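Local coordinates for protein Syntaxin1 (Monosiga brevicollis, PDB 2XHE) that probably acts as a SNAP receptor, a syntaxin-family SNARE protein that binds other SNAREs in membrane transport, at residues A44-F47 and N48-R52; K103-A106 and D107-I111; L227-H230 and E231-T234. All blocks are in the same frame, centred on the assembly; numbering follows the deposited sequence.

Following the chain from its N terminus, contact 1 lies at the start of helix 44-72, contact 2 far along helix 80-116 and contact 3 in helix 214-237. Each joins neighbouring turns of a single helix, so none closes a loop, and the three run in series without nesting or crossing. Tertiary contacts link them. Contact 1 meets contact 2 through R52 NE to D107 OD2 (2.7 Å), a second arginine, R49, on the same carboxylate, and F46 against I111. Contact 2 meets contact 3 through the salt bridge R105 NH1 to E231 OE2 (3.0 Å). Contacts 1 and 3 do not touch, their centres lying about 25 Å apart, so helix 80-116 bridges them.

Contact 1. Residues A44-F47 and N48-R52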
loop_
_atom_site.group_PDB
_atom_site.type_symbol
_atom_site.label_atom_id
_atom_site.label_comp_id
_atom_site.label_asym_id
_atom_site.label_seq_id
_atom_site.Cartn_x
_atom_site.Cartn_y
_atom_site.Cartn_z
ATOM N N ALA B 44 20.892 -18.882 -20.150
ATOM C CA ALA B 44 20.169 -20.146 -20.260
ATOM C C ALA B 44 20.235 -20.997 -18.992
ATOM O O ALA B 44 19.213 -21.488 -18.511
ATOM C CB ALA B 44 20.659 -20.938 -21.459
ATOM N N ASP B 45 21.430 -21.179 -18.446
ATOM C CA ASP B 45 21.548 -21.987 -17.240
ATOM C C ASP B 45 20.793 -21.366 -16.077
ATOM O O ASP B 45 20.160 -22.078 -15.299
ATOM C CB ASP B 45 23.004 -22.228 -16.853
ATOM C CG ASP B 45 23.160 -23.405 -15.897
ATOM O OD1 ASP B 45 22.141 -24.062 -15.573
ATOM O OD2 ASP B 45 24.302 -23.685 -15.475
ATOM N N PHE B 46 20.862 -20.039 -15.955
ATOM C CA PHE B 46 20.173 -19.330 -14.875
ATOM C C PHE B 46 18.649 -19.538 -14.876
ATOM O O PHE B 46 18.073 -19.977 -13.872
ATOM C CB PHE B 46 20.517 -17.838 -14.890
ATOM C CG PHE B 46 19.645 -17.008 -13.989
ATOM C CD1 PHE B 46 19.911 -16.919 -12.634
ATOM C CD2 PHE B 46 18.554 -16.323 -14.498
ATOM C CE1 PHE B 46 19.108 -16.161 -11.802
ATOM C CE2 PHE B 46 17.749 -15.566 -13.674
ATOM C CZ PHE B 46 18.026 -15.484 -12.324
ATOM N N PHE B 47 17.989 -19.232 -15.990
ATOM C CA PHE B 47 16.535 -19.403 -16.046
ATOM C C PHE B 47 16.124 -20.854 -15.811
ATOM O O PHE B 47 14.983 -21.143 -15.421
ATOM C CB PHE B 47 15.960 -18.853 -17.346
ATOM C CG PHE B 47 15.953 -17.363 -17.401
ATOM C CD1 PHE B 47 14.876 -16.647 -16.897
ATOM C CD2 PHE B 47 17.033 -16.669 -17.924
ATOM C CE1 PHE B 47 14.864 -15.271 -16.937
ATOM C CE2 PHE B 47 17.028 -15.294 -17.968
ATOM C CZ PHE B 47 15.938 -14.592 -17.474
ATOM N N ASN B 48 17.079 -21.750 -16.051
ATOM C CA ASN B 48 16.975 -23.156 -15.710
ATOM C C ASN B 48 16.841 -23.379 -14.204
ATOM O O ASN B 48 15.935 -24.085 -13.745
ATOM C CB ASN B 48 18.237 -23.847 -16.185
ATOM C CG ASN B 48 17.964 -24.962 -17.147
ATOM O OD1 ASN B 48 17.194 -24.808 -18.100
ATOM N ND2 ASN B 48 18.611 -26.101 -16.917
ATOM N N ARG B 49 17.758 -22.791 -13.433
ATOM C CA ARG B 49 17.736 -22.960 -11.987
ATOM C C ARG B 49 16.437 -22.420 -11.402
ATOM O O ARG B 49 15.846 -23.041 -10.514
ATOM C CB ARG B 49 18.908 -22.254 -11.297
ATOM C CG ARG B 49 20.209 -22.186 -12.065
ATOM C CD ARG B 49 21.344 -21.878 -11.099
ATOM N NE ARG B 49 21.735 -23.085 -10.387
ATOM C CZ ARG B 49 22.739 -23.864 -10.777
ATOM N NH1 ARG B 49 23.448 -23.518 -11.847
ATOM N NH2 ARG B 49 23.047 -24.971 -10.101
ATOM N N VAL B 50 15.987 -21.259 -11.867
ATOM C CA VAL B 50 14.795 -20.700 -11.241
ATOM C C VAL B 50 13.519 -21.455 -11.629
ATOM O O VAL B 50 12.626 -21.636 -10.793
ATOM C CB VAL B 50 14.700 -19.137 -11.307
ATOM C CG1 VAL B 50 15.935 -18.509 -10.662
ATOM C CG2 VAL B 50 14.528 -18.626 -12.708
ATOM N N LYS B 51 13.451 -21.934 -12.873
ATOM C CA LYS B 51 12.429 -22.917 -13.239
ATOM C C LYS B 51 12.512 -24.106 -12.274
ATOM O O LYS B 51 11.509 -24.486 -11.663
ATOM C CB LYS B 51 12.611 -23.405 -14.674
ATOM C CG LYS B 51 11.369 -23.264 -15.549
ATOM C CD LYS B 51 10.159 -23.912 -14.914
ATOM C CE LYS B 51 8.893 -23.510 -15.650
ATOM N NZ LYS B 51 7.783 -24.479 -15.407
ATOM N N ARG B 52 13.711 -24.678 -12.133
ATOM C CA ARG B 52 13.936 -25.777 -11.198
ATOM C C ARG B 52 13.429 -25.445 -9.796
ATOM O O ARG B 52 12.692 -26.249 -9.210
ATOM C CB ARG B 52 15.420 -26.172 -11.140
ATOM C CG ARG B 52 15.676 -27.688 -11.179
ATOM C CD ARG B 52 16.904 -28.124 -10.377
ATOM N NE ARG B 52 18.065 -27.247 -10.531
ATOM C CZ ARG B 52 18.683 -27.003 -11.684
ATOM N NH1 ARG B 52 19.734 -26.192 -11.713
ATOM N NH2 ARG B 52 18.246 -27.560 -12.812
#
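F46 and V50, one turn apart, make the apolar part of this contact: F46 CZ lies 4.0 Å from V50 CG1, with the methyl oblique to the ring. F46 reaches this place because its CG stands opposite the backbone N (chi1 169°), which sets the ring beside the carbonyl carbon, where its CE1-CZ edge meets V50 CG1. The other valine methyl, CG2, rests 3.7 Å from F47 O. The opposite edge of the F46 ring, at CD2, meets the F47 ring: F46 CD2 sits 3.8 Å above the plane of that ring, displaced toward its rim. The polar pair is D45 with R49. Its ion pair is long, 3.7 Å between D45 OD2 and R49 NH1, with the carboxylate and guanidinium planes 47° apart, so D45 is a secondary mate. The stronger partner of R49 is D107 of helix 80-116, which also takes R52. With both arginines bound to this one acid, R52 NH1 stands 3.6 Å above the R49 guanidinium plane, off toward its rim.

Beneath the side chains, regular backbone bonds fix the spacing. V50 N donates to F46 O at 3.2 Å with an N-H...O angle of 160°, and K51 N to F47 O at 3.1 Å. Further out, R136 and Q139 of helix 131-171 and I111 of helix 80-116 pack on F46, and L143 lies against V50. F47 turns to I135 and also meets an aromatic side chain of another protein in the assembly. With F46 and V50 buried between two helices and D45 exposed, this is the amphipathic i to i+4 pattern of a bundle helix, consistent with the first helix of the three-helix N-terminal Habc domain of syntaxins.

Contact 2. Residues K103-A106 and D107-I111; sequences KIRA and DLKQI
I104 and L108 form the close-packed side of this turn. They lie side by side and point the same way, I104 CG2 being 4.1 Å from L108 CD1, and both are buried. Below them, L108 N donates to I104 O at 2.9 Å, which holds the two side chains one turn apart.

The second firm point is D107, a buried acid. Its CG lies beside its own backbone N (chi1 -78°), turning the carboxylate back toward K103. What K103 offers is mainly its aliphatic chain: CD is 3.3 Å from D107 OD2, whereas NZ remains 4.8 Å from OD1, too far for a salt bridge. The charge of D107 is met elsewhere, with OD2 bound to R52 and OD1 to R49 of helix 44-72. One carboxylate oxygen for each arginine should fix the rotation of the group and probably offsets the cost of burying it.

The opposite case is R105 with K109, where one partner is only partly buried, the other exposed, and no bond joins the side chains. R105 NH1 and K109 NZ are 4.6 Å apart, yet R105 NH1 forms salt bridges with D235 and E231 of helix 214-237, and K109 has a weak, long ion pair with D235. K103, A106 and K109 are on the exposed side.

The buried side of helix 80-116 faces three helices: I104 touches N56 and I60 of helix 44-72 and F147 of helix 131-171, L108 packs on H140 and S144 of the latter and on M236 of helix 214-237, and I111 meets F46 and R136.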
loop_
_atom_site.group_PDB
_atom_site.type_symbol
_atom_site.label_atom_id
_atom_site.label_comp_id
_atom_site.label_asym_id
_atom_site.label_seq_id
_atom_site.Cartn_x
_atom_site.Cartn_y
_atom_site.Cartn_z
ATOM N N LYS B 103 18.350 -29.120 -2.748
ATOM C CA LYS B 103 18.657 -28.674 -4.095
ATOM C C LYS B 103 18.318 -27.193 -4.200
ATOM O O LYS B 103 19.132 -26.395 -4.657
ATOM C CB LYS B 103 17.886 -29.491 -5.140
ATOM C CG LYS B 103 18.751 -30.027 -6.300
ATOM C CD LYS B 103 19.262 -28.925 -7.212
ATOM C CE LYS B 103 20.724 -29.140 -7.600
ATOM N NZ LYS B 103 20.933 -30.317 -8.488
ATOM N N ILE B 104 17.113 -26.839 -3.764
ATOM C CA ILE B 104 16.668 -25.447 -3.757
ATOM C C ILE B 104 17.679 -24.573 -3.032
ATOM O O ILE B 104 18.023 -23.483 -3.498
ATOM C CB ILE B 104 15.297 -25.287 -3.062
ATOM C CG1 ILE B 104 14.164 -25.672 -4.015
ATOM C CG2 ILE B 104 15.106 -23.864 -2.605
ATOM C CD1 ILE B 104 12.893 -26.111 -3.314
ATOM N N ARG B 105 18.160 -25.057 -1.891
ATOM C CA ARG B 105 19.119 -24.285 -1.115
ATOM C C ARG B 105 20.449 -24.137 -1.856
ATOM O O ARG B 105 21.098 -23.089 -1.797
ATOM C CB ARG B 105 19.305 -24.846 0.303
ATOM C CG ARG B 105 20.441 -24.170 1.049
ATOM C CD ARG B 105 20.181 -24.079 2.527
ATOM N NE ARG B 105 19.874 -25.379 3.108
ATOM C CZ ARG B 105 20.254 -25.746 4.327
ATOM N NH1 ARG B 105 20.960 -24.908 5.093
ATOM N NH2 ARG B 105 19.933 -26.952 4.783
ATOM N N ALA B 106 20.844 -25.177 -2.571
ATOM C CA ALA B 106 22.111 -25.139 -3.280
ATOM C C ALA B 106 22.011 -24.299 -4.548
ATOM O O ALA B 106 22.971 -23.623 -4.929
ATOM C CB ALA B 106 22.587 -26.542 -3.589
ATOM N N ASP B 107 20.855 -24.345 -5.203
ATOM C CA ASP B 107 20.635 -23.520 -6.382
ATOM C C ASP B 107 20.600 -22.051 -5.961
ATOM O O ASP B 107 21.166 -21.201 -6.644
ATOM C CB ASP B 107 19.348 -23.913 -7.134
ATOM C CG ASP B 107 19.509 -25.178 -7.985
ATOM O OD1 ASP B 107 20.641 -25.497 -8.412
ATOM O OD2 ASP B 107 18.485 -25.853 -8.235
ATOM N N LEU B 108 19.950 -21.751 -4.834
ATOM C CA LEU B 108 19.945 -20.378 -4.317
ATOM C C LEU B 108 21.365 -19.894 -4.007
ATOM O O LEU B 108 21.808 -18.888 -4.562
ATOM C CB LEU B 108 19.048 -20.236 -3.085
ATOM C CG LEU B 108 17.548 -20.274 -3.367
ATOM C CD1 LEU B 108 16.737 -20.167 -2.082
ATOM C CD2 LEU B 108 17.147 -19.203 -4.382
ATOM N N LYS B 109 22.076 -20.613 -3.135
ATOM C CA LYS B 109 23.455 -20.256 -2.803
ATOM C C LYS B 109 24.291 -20.042 -4.051
ATOM O O LYS B 109 25.047 -19.078 -4.137
ATOM C CB LYS B 109 24.108 -21.289 -1.880
ATOM C CG LYS B 109 23.841 -21.020 -0.401
ATOM C CD LYS B 109 24.429 -22.090 0.505
ATOM C CE LYS B 109 24.004 -21.869 1.956
ATOM N NZ LYS B 109 24.471 -22.966 2.855
ATOM N N GLN B 110 24.146 -20.934 -5.024
ATOM C CA GLN B 110 24.893 -20.814 -6.268
ATOM C C GLN B 110 24.616 -19.457 -6.931
ATOM O O GLN B 110 25.537 -18.801 -7.422
ATOM C CB GLN B 110 24.578 -21.990 -7.207
ATOM C CG GLN B 110 25.227 -21.916 -8.602
ATOM C CD GLN B 110 26.728 -21.638 -8.560
ATOM O OE1 GLN B 110 27.411 -21.958 -7.577
ATOM N NE2 GLN B 110 27.247 -21.036 -9.633
ATOM N N ILE B 111 23.354 -19.024 -6.920
ATOM C CA ILE B 111 22.983 -17.759 -7.555
ATOM C C ILE B 111 23.504 -16.571 -6.749
ATOM O O ILE B 111 23.868 -15.539 -7.317
ATOM C CB ILE B 111 21.457 -17.620 -7.762
ATOM C CG1 ILE B 111 20.896 -18.848 -8.482
ATOM C CG2 ILE B 111 21.144 -16.366 -8.561
ATOM C CD1 ILE B 111 19.409 -18.754 -8.815
#

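Contact 3. Residues L227-H230 and E231-T234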
loop_
_atom_site.group_PDB
_atom_site.type_symbol
_atom_site.label_atom_id
_atom_site.label_comp_id
_atom_site.label_asym_id
_atom_site.label_seq_id
_atom_site.Cartn_x
_atom_site.Cartn_y
_atom_site.Cartn_z
ATOM N N LEU B 227 15.147 -29.820 13.345
ATOM C CA LEU B 227 16.536 -29.381 13.415
ATOM C C LEU B 227 17.119 -28.986 12.054
ATOM O O LEU B 227 17.770 -27.954 11.935
ATOM C CB LEU B 227 17.398 -30.445 14.092
ATOM C CG LEU B 227 18.051 -29.925 15.373
ATOM C CD1 LEU B 227 18.447 -31.068 16.308
ATOM C CD2 LEU B 227 19.232 -29.010 15.033
ATOM N N GLU B 228 16.897 -29.814 11.038
ATOM C CA GLU B 228 17.317 -29.490 9.677
ATOM C C GLU B 228 16.714 -28.146 9.269
ATOM O O GLU B 228 17.413 -27.241 8.805
ATOM C CB GLU B 228 16.857 -30.581 8.698
ATOM C CG GLU B 228 17.923 -31.593 8.284
ATOM C CD GLU B 228 18.267 -32.592 9.381
ATOM O OE1 GLU B 228 18.346 -32.189 10.561
ATOM O OE2 GLU B 228 18.472 -33.785 9.058
ATOM N N LEU B 229 15.403 -28.036 9.450
ATOM C CA LEU B 229 14.667 -26.816 9.169
ATOM C C LEU B 229 15.255 -25.610 9.894
ATOM O O LEU B 229 15.582 -24.604 9.261
ATOM C CB LEU B 229 13.210 -26.994 9.574
ATOM C CG LEU B 229 12.448 -27.965 8.681
ATOM C CD1 LEU B 229 11.012 -28.101 9.157
ATOM C CD2 LEU B 229 12.515 -27.501 7.223
ATOM N N HIS B 230 15.381 -25.717 11.217
ATOM C CA HIS B 230 16.030 -24.674 12.005
ATOM C C HIS B 230 17.377 -24.271 11.422
ATOM O O HIS B 230 17.634 -23.090 11.189
ATOM C CB HIS B 230 16.214 -25.109 13.455
ATOM C CG HIS B 230 16.920 -24.094 14.295
ATOM N ND1 HIS B 230 16.253 -23.240 15.145
ATOM C CD2 HIS B 230 18.233 -23.778 14.394
ATOM C CE1 HIS B 230 17.126 -22.447 15.739
ATOM N NE2 HIS B 230 18.335 -22.752 15.300
ATOM N N GLU B 231 18.241 -25.251 11.200
ATOM C CA GLU B 231 19.538 -24.982 10.611
ATOM C C GLU B 231 19.346 -24.204 9.324
ATOM O O GLU B 231 20.070 -23.248 9.052
ATOM C CB GLU B 231 20.288 -26.285 10.328
ATOM C CG GLU B 231 21.646 -26.078 9.670
ATOM C CD GLU B 231 21.900 -27.062 8.543
ATOM O OE1 GLU B 231 22.443 -28.158 8.813
ATOM O OE2 GLU B 231 21.555 -26.738 7.384
ATOM N N MET B 232 18.364 -24.617 8.532
ATOM C CA MET B 232 18.122 -23.986 7.237
ATOM C C MET B 232 17.638 -22.543 7.410
ATOM O O MET B 232 18.233 -21.599 6.879
ATOM C CB MET B 232 17.111 -24.804 6.428
ATOM C CG MET B 232 16.827 -24.264 5.033
ATOM S SD MET B 232 15.602 -22.941 5.012
ATOM C CE MET B 232 14.139 -23.809 5.571
ATOM N N PHE B 233 16.554 -22.384 8.162
ATOM C CA PHE B 233 16.014 -21.068 8.452
ATOM C C PHE B 233 17.108 -20.134 8.950
ATOM O O PHE B 233 17.107 -18.941 8.638
ATOM C CB PHE B 233 14.889 -21.158 9.482
ATOM C CG PHE B 233 13.609 -21.747 8.944
ATOM C CD1 PHE B 233 13.054 -21.286 7.760
ATOM C CD2 PHE B 233 12.940 -22.733 9.647
ATOM C CE1 PHE B 233 11.872 -21.808 7.284
ATOM C CE2 PHE B 233 11.765 -23.253 9.180
ATOM C CZ PHE B 233 11.232 -22.795 7.989
ATOM N N THR B 234 18.048 -20.675 9.716
ATOM C CA THR B 234 19.093 -19.840 10.289
ATOM C C THR B 234 19.935 -19.131 9.222
ATOM O O THR B 234 19.963 -17.898 9.165
ATOM C CB THR B 234 19.994 -20.614 11.265
ATOM O OG1 THR B 234 19.203 -21.131 12.345
ATOM C CG2 THR B 234 21.049 -19.693 11.825
#
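On helix 214-237, within the T-SNARE coiled-coil homology region, T234 bonds back to H230, one turn earlier, through backbone N and hydroxyl. H230 O accepts twice: from T234 N at 2.9 Å, and from T234 OG1 at 2.8 Å. The hydroxyl comes from above the carbonyl plane, 42° out of it. T234 can do this because OG1 sits beside its own backbone N (chi1 -60°), facing back down the helix. The H230 side chain crosses that of T234 at a slant, CD2 being 3.5 Å from T234 OG1, and H230 also packs on the backbone of another protein. With an alanine in place of H230 the backbone acceptor would stay, but the T234 hydroxyl would probably lose the imidazole beside it and a gap would open against that neighbouring chain.

The buried flank is built from L229, M232 and F233. L229 CB lies 4.0 Å from F233 CE2, and L229 CD2 is 4.4 Å from M232 CE. Bends at chi2 and chi3 curl the methionine back until CE stands 3.4 Å above the F233 ring, offset toward its rim. The bond F233 N to L229 O, 2.7 Å long and nearly straight at 171°, sets the spacing.

L229 touches Y154 and N155, M232 touches M151 and F233 touches T152, all on helix 131-171; F233 and T234 also meet apolar side chains of the other protein. E231 OE2 forms a salt bridge with R105 of helix 80-116. A SNARE-motif helix laid against the N-terminal helices while also facing another protein is consistent with the closed form of syntaxin.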